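PDB 3OO8: ABC transporter binding protein AcbH from Actinoplanes, which binds beta-D-galactopyranose as the extracellular solute-binding receptor of an ABC transporter. Local coordinates for residues A[44-58]-A[317-331]. The protein carries 2 engineered substitutions. Numbering follows the deposited sequence.
Sequences AFASLMQQATTSTTV and KVLQYIGTAEAEAAF
Tyr-321 and Leu-48 interlock as reciprocal knobs-into-holes where helix 39-56 of this class 2 solute-binding fold packs on helices 312-322 and 325-332. Leu-48 drops among Tyr-321, Ala-327, Ala-330 and Phe-331, its CD1 lying 4.0 Å from Ala-327 CB while CD2 faces Phe-331 CB. The Tyr-321 ring in turn sits among Leu-48, Ala-52, Ser-55 and Thr-56. Its CG stands anti to the backbone N (chi1 172°), which swings the ring toward helix 39-56; there Ala-52 CA comes over one face in a CH-pi contact, 3.8 Å from the ring centroid, Leu-48 CD1 meets the edge, and Thr-56 CG2 packs on Tyr-321 CB. Cutting Tyr-321 back to an alanine is likely to open a gap beside Ala-52 and Ser-55 and leave a bridging water without its OH partner. Deeper in, the bent chain of Met-49 brings CE to 4.0 Å from Ile-322 CD1, and Val-58 CB packs on Val-318 CG2; Phe-32 and Ile-30 of strand 30-34 back this layer. At the far end, Phe-331 CE1 touches Ala-44 CB. Phe-331 also meets the rings of Tyr-36 and Tyr-138, its side chain about 10 Å from that of the galactose-binding His-67.

The outer margin is looser and wetter. Gln-51 lays CB against Tyr-321 OH and NE2 against Ala-330 CB, and that water, 2.7 Å from Tyr-321 OH, gives Gln-51 OE1 a weak bond. Another water links Ala-44 O, weakly, to Ala-330 O. A separate, drier edge lies where helix 39-56 ends: Thr-56 OG1 donates to Ala-52 O and, accepting from Val-58 N, closes an ST turn. Thr-56 O receives Thr-57 OG1 and, across the contact, Lys-317 NZ at 3.1 Å, which lies in the plane of that carbonyl and uses one of its lone pairs.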
loop_
_atom_site.group_PDB
_atom_site.type_symbol
_atom_site.label_atom_id
_atom_site.label_comp_id
_atom_site.label_asym_id
_atom_site.label_seq_id
_atom_site.Cartn_x
_atom_site.Cartn_y
_atom_site.Cartn_z
ATOM N N ALA A 44 11.571 -12.959 12.053
ATOM C CA ALA A 44 11.937 -11.548 12.316
ATOM C C ALA A 44 11.106 -11.018 13.486
ATOM O O ALA A 44 11.632 -10.303 14.359
ATOM C CB ALA A 44 11.745 -10.677 11.074
ATOM N N PHE A 45 9.808 -11.335 13.492
ATOM C CA PHE A 45 8.949 -10.833 14.568
ATOM C C PHE A 45 9.351 -11.440 15.894
ATOM O O PHE A 45 9.291 -10.771 16.937
ATOM C CB PHE A 45 7.468 -11.136 14.294
ATOM C CG PHE A 45 6.551 -10.466 15.282
ATOM C CD1 PHE A 45 6.403 -9.092 15.248
ATOM C CD2 PHE A 45 5.784 -11.198 16.172
ATOM C CE1 PHE A 45 5.599 -8.427 16.174
ATOM C CE2 PHE A 45 4.971 -10.535 17.099
ATOM C CZ PHE A 45 4.874 -9.150 17.078
ATOM N N ALA A 46 9.709 -12.715 15.887
ATOM C CA ALA A 46 10.129 -13.373 17.144
ATOM C C ALA A 46 11.369 -12.692 17.716
ATOM O O ALA A 46 11.444 -12.391 18.916
ATOM C CB ALA A 46 10.397 -14.846 16.922
ATOM N N SER A 47 12.327 -12.417 16.847
ATOM C CA SER A 47 13.538 -11.717 17.253
ATOM C C SER A 47 13.224 -10.329 17.761
ATOM O O SER A 47 13.782 -9.889 18.753
ATOM C CB SER A 47 14.496 -11.603 16.065
ATOM O OG SER A 47 15.701 -10.989 16.463
ATOM N N LEU A 48 12.329 -9.623 17.062
ATOM C CA LEU A 48 11.964 -8.268 17.475
ATOM C C LEU A 48 11.372 -8.261 18.862
ATOM O O LEU A 48 11.641 -7.364 19.627
ATOM C CB LEU A 48 10.939 -7.644 16.519
ATOM C CG LEU A 48 10.510 -6.207 16.799
ATOM C CD1 LEU A 48 11.695 -5.274 16.614
ATOM C CD2 LEU A 48 9.283 -5.755 15.940
ATOM N N MET A 49 10.557 -9.264 19.185
ATOM C CA MET A 49 9.929 -9.235 20.507
ATOM C C MET A 49 10.976 -9.518 21.602
ATOM O O MET A 49 10.864 -8.987 22.713
ATOM C CB MET A 49 8.724 -10.174 20.562
ATOM C CG MET A 49 7.513 -9.615 19.772
ATOM S SD MET A 49 6.875 -8.093 20.455
ATOM C CE MET A 49 7.584 -6.888 19.304
ATOM N N GLN A 50 11.983 -10.346 21.288
ATOM C CA GLN A 50 13.100 -10.534 22.242
ATOM C C GLN A 50 13.772 -9.185 22.503
ATOM O O GLN A 50 14.063 -8.852 23.652
ATOM C CB GLN A 50 14.131 -11.525 21.707
ATOM C CG GLN A 50 13.552 -12.902 21.454
ATOM C CD GLN A 50 14.596 -13.913 21.083
ATOM O OE1 GLN A 50 15.571 -13.604 20.407
ATOM N NE2 GLN A 50 14.385 -15.148 21.516
ATOM N N GLN A 51 14.002 -8.390 21.452
ATOM C CA GLN A 51 14.623 -7.075 21.606
ATOM C C GLN A 51 13.702 -6.127 22.404
ATOM O O GLN A 51 14.165 -5.355 23.254
ATOM C CB GLN A 51 15.060 -6.496 20.257
ATOM C CG GLN A 51 16.114 -7.343 19.516
ATOM C CD GLN A 51 16.843 -6.513 18.445
ATOM O OE1 GLN A 51 17.146 -5.343 18.670
ATOM N NE2 GLN A 51 17.165 -7.123 17.333
ATOM N N ALA A 52 12.387 -6.241 22.187
ATOM C CA ALA A 52 11.395 -5.443 22.929
ATOM C C ALA A 52 11.436 -5.749 24.411
ATOM O O ALA A 52 11.421 -4.839 25.260
ATOM C CB ALA A 52 9.977 -5.671 22.349
ATOM N N THR A 53 11.490 -7.029 24.756
ATOM C CA THR A 53 11.620 -7.378 26.169
ATOM C C THR A 53 12.936 -6.872 26.766
ATOM O O THR A 53 12.963 -6.287 27.845
ATOM C CB THR A 53 11.478 -8.898 26.357
ATOM O OG1 THR A 53 10.190 -9.296 25.879
ATOM C CG2 THR A 53 11.635 -9.298 27.819
ATOM N N THR A 54 14.030 -7.059 26.057
ATOM C CA THR A 54 15.322 -6.583 26.579
ATOM C C THR A 54 15.272 -5.081 26.898
ATOM O O THR A 54 15.790 -4.638 27.938
ATOM C CB THR A 54 16.435 -6.893 25.549
ATOM O OG1 THR A 54 16.429 -8.293 25.270
ATOM C CG2 THR A 54 17.791 -6.471 26.073
ATOM N N SER A 55 14.623 -4.293 26.032
ATOM C CA SER A 55 14.530 -2.838 26.190
ATOM C C SER A 55 13.508 -2.413 27.236
ATOM O O SER A 55 13.815 -1.631 28.146
ATOM C CB SER A 55 14.184 -2.167 24.859
ATOM O OG SER A 55 14.009 -0.761 24.994
ATOM N N THR A 56 12.289 -2.936 27.135
ATOM C CA THR A 56 11.208 -2.461 28.008
ATOM C C THR A 56 10.993 -3.260 29.305
ATOM O O THR A 56 10.274 -2.802 30.210
ATOM C CB THR A 56 9.839 -2.510 27.254
ATOM O OG1 THR A 56 9.449 -3.874 27.076
ATOM C CG2 THR A 56 9.870 -1.804 25.879
ATOM N N THR A 57 11.601 -4.436 29.388
ATOM C CA THR A 57 11.429 -5.442 30.460
ATOM C C THR A 57 10.158 -6.283 30.330
ATOM O O THR A 57 9.957 -7.271 31.060
ATOM C CB THR A 57 11.637 -4.921 31.921
ATOM O OG1 THR A 57 10.418 -4.341 32.403
ATOM C CG2 THR A 57 12.802 -3.957 32.041
ATOM N N VAL A 58 9.295 -5.939 29.367
ATOM C CA VAL A 58 8.012 -6.626 29.311
ATOM C C VAL A 58 8.138 -7.945 28.585
ATOM O O VAL A 58 8.535 -7.964 27.418
ATOM C CB VAL A 58 6.950 -5.759 28.575
ATOM C CG1 VAL A 58 5.674 -6.584 28.412
ATOM C CG2 VAL A 58 6.703 -4.444 29.402
ATOM N N LYS A 317 3.848 -0.089 26.620
ATOM C CA LYS A 317 5.304 0.071 26.658
ATOM C C LYS A 317 5.920 -0.614 25.457
ATOM O O LYS A 317 6.864 -0.102 24.868
ATOM C CB LYS A 317 5.922 -0.541 27.923
ATOM C CG LYS A 317 5.565 0.191 29.217
ATOM C CD LYS A 317 6.479 -0.282 30.366
ATOM C CE LYS A 317 7.958 0.036 30.091
ATOM N NZ LYS A 317 8.905 -0.245 31.229
ATOM N N VAL A 318 5.351 -1.763 25.099
ATOM C CA VAL A 318 5.846 -2.529 23.950
ATOM C C VAL A 318 5.564 -1.719 22.678
ATOM O O VAL A 318 6.408 -1.636 21.780
ATOM C CB VAL A 318 5.301 -3.972 23.913
ATOM C CG1 VAL A 318 5.750 -4.680 22.611
ATOM C CG2 VAL A 318 5.853 -4.784 25.088
ATOM N N LEU A 319 4.377 -1.121 22.573
ATOM C CA LEU A 319 4.106 -0.267 21.413
ATOM C C LEU A 319 5.081 0.908 21.301
ATOM O O LEU A 319 5.477 1.282 20.203
ATOM C CB LEU A 319 2.667 0.253 21.445
ATOM C CG LEU A 319 1.535 -0.733 21.127
ATOM C CD1 LEU A 319 0.151 -0.072 21.340
ATOM C CD2 LEU A 319 1.620 -1.334 19.698
ATOM N N GLN A 320 5.422 1.542 22.429
ATOM C CA GLN A 320 6.411 2.614 22.403
ATOM C C GLN A 320 7.721 2.144 21.794
ATOM O O GLN A 320 8.324 2.868 21.015
ATOM C CB GLN A 320 6.629 3.181 23.809
ATOM C CG GLN A 320 5.422 3.931 24.236
ATOM C CD GLN A 320 5.466 4.406 25.684
ATOM O OE1 GLN A 320 6.486 4.297 26.354
ATOM N NE2 GLN A 320 4.356 4.950 26.158
ATOM N N TYR A 321 8.146 0.938 22.146
ATOM C CA TYR A 321 9.363 0.364 21.574
ATOM C C TYR A 321 9.205 0.113 20.082
ATOM O O TYR A 321 10.128 0.385 19.277
ATOM C CB TYR A 321 9.758 -0.920 22.331
ATOM C CG TYR A 321 10.896 -1.635 21.628
ATOM C CD1 TYR A 321 12.223 -1.274 21.877
ATOM C CD2 TYR A 321 10.642 -2.582 20.668
ATOM C CE1 TYR A 321 13.248 -1.868 21.184
ATOM C CE2 TYR A 321 11.652 -3.188 20.007
ATOM C CZ TYR A 321 12.934 -2.822 20.245
ATOM O OH TYR A 321 13.915 -3.470 19.517
ATOM N N ILE A 322 8.043 -0.403 19.696
ATOM C CA ILE A 322 7.819 -0.706 18.286
ATOM C C ILE A 322 7.879 0.583 17.449
ATOM O O ILE A 322 8.292 0.556 16.274
ATOM C CB ILE A 322 6.455 -1.447 18.118
ATOM C CG1 ILE A 322 6.592 -2.884 18.642
ATOM C CG2 ILE A 322 5.965 -1.398 16.654
ATOM C CD1 ILE A 322 5.286 -3.725 18.602
ATOM N N GLY A 323 7.423 1.682 18.031
ATOM C CA GLY A 323 7.417 2.983 17.320
ATOM C C GLY A 323 8.761 3.675 17.356
ATOM O O GLY A 323 8.816 4.886 17.615
ATOM N N THR A 324 9.829 2.931 17.055
ATOM C CA THR A 324 11.182 3.531 17.006
ATOM C C THR A 324 11.911 3.091 15.757
ATOM O O THR A 324 11.594 2.035 15.193
ATOM C CB THR A 324 12.048 3.122 18.256
ATOM O OG1 THR A 324 12.257 1.718 18.259
ATOM C CG2 THR A 324 11.376 3.539 19.565
ATOM N N ALA A 325 12.899 3.898 15.329
ATOM C CA ALA A 325 13.756 3.508 14.201
ATOM C C ALA A 325 14.466 2.199 14.507
ATOM O O ALA A 325 14.656 1.375 13.597
ATOM C CB ALA A 325 14.788 4.605 13.907
ATOM N N GLU A 326 14.893 1.992 15.748
ATOM C CA GLU A 326 15.648 0.776 16.025
ATOM C C GLU A 326 14.796 -0.464 15.801
ATOM O O GLU A 326 15.270 -1.454 15.245
ATOM C CB GLU A 326 16.187 0.776 17.462
ATOM C CG GLU A 326 17.326 1.770 17.661
ATOM C CD GLU A 326 16.873 3.216 17.886
ATOM O OE1 GLU A 326 15.654 3.561 17.822
ATOM O OE2 GLU A 326 17.784 4.031 18.140
ATOM N N ALA A 327 13.529 -0.387 16.203
ATOM C CA ALA A 327 12.632 -1.529 16.067
ATOM C C ALA A 327 12.430 -1.805 14.572
ATOM O O ALA A 327 12.427 -2.946 14.134
ATOM C CB ALA A 327 11.307 -1.300 16.764
ATOM N N GLU A 328 12.227 -0.737 13.799
ATOM C CA GLU A 328 12.014 -0.945 12.361
ATOM C C GLU A 328 13.233 -1.542 11.713
ATOM O O GLU A 328 13.102 -2.457 10.888
ATOM C CB GLU A 328 11.636 0.384 11.674
ATOM C CG GLU A 328 10.369 1.009 12.263
ATOM C CD GLU A 328 10.070 2.394 11.701
ATOM O OE1 GLU A 328 10.792 2.867 10.820
ATOM O OE2 GLU A 328 9.083 3.036 12.142
ATOM N N ALA A 329 14.423 -1.028 12.039
ATOM C CA ALA A 329 15.628 -1.568 11.400
ATOM C C ALA A 329 15.840 -3.040 11.752
ATOM O O ALA A 329 16.196 -3.822 10.877
ATOM C CB ALA A 329 16.852 -0.760 11.779
ATOM N N ALA A 330 15.584 -3.394 13.008
ATOM C CA ALA A 330 15.733 -4.788 13.466
ATOM C C ALA A 330 14.793 -5.725 12.704
ATOM O O ALA A 330 15.225 -6.708 12.102
ATOM C CB ALA A 330 15.502 -4.882 14.940
ATOM N N PHE A 331 13.507 -5.392 12.667
ATOM C CA PHE A 331 12.537 -6.244 11.965
ATOM C C PHE A 331 12.861 -6.394 10.482
ATOM O O PHE A 331 12.644 -7.444 9.845
ATOM C CB PHE A 331 11.119 -5.669 12.117
ATOM C CG PHE A 331 10.084 -6.497 11.449
ATOM C CD1 PHE A 331 9.592 -7.626 12.083
ATOM C CD2 PHE A 331 9.616 -6.190 10.161
ATOM C CE1 PHE A 331 8.635 -8.420 11.465
ATOM C CE2 PHE A 331 8.672 -6.982 9.564
ATOM C CZ PHE A 331 8.178 -8.097 10.205
HETATM O O HOH W 1 13.935 -8.871 13.802
HETATM O O HOH W 2 16.367 -2.485 20.131
#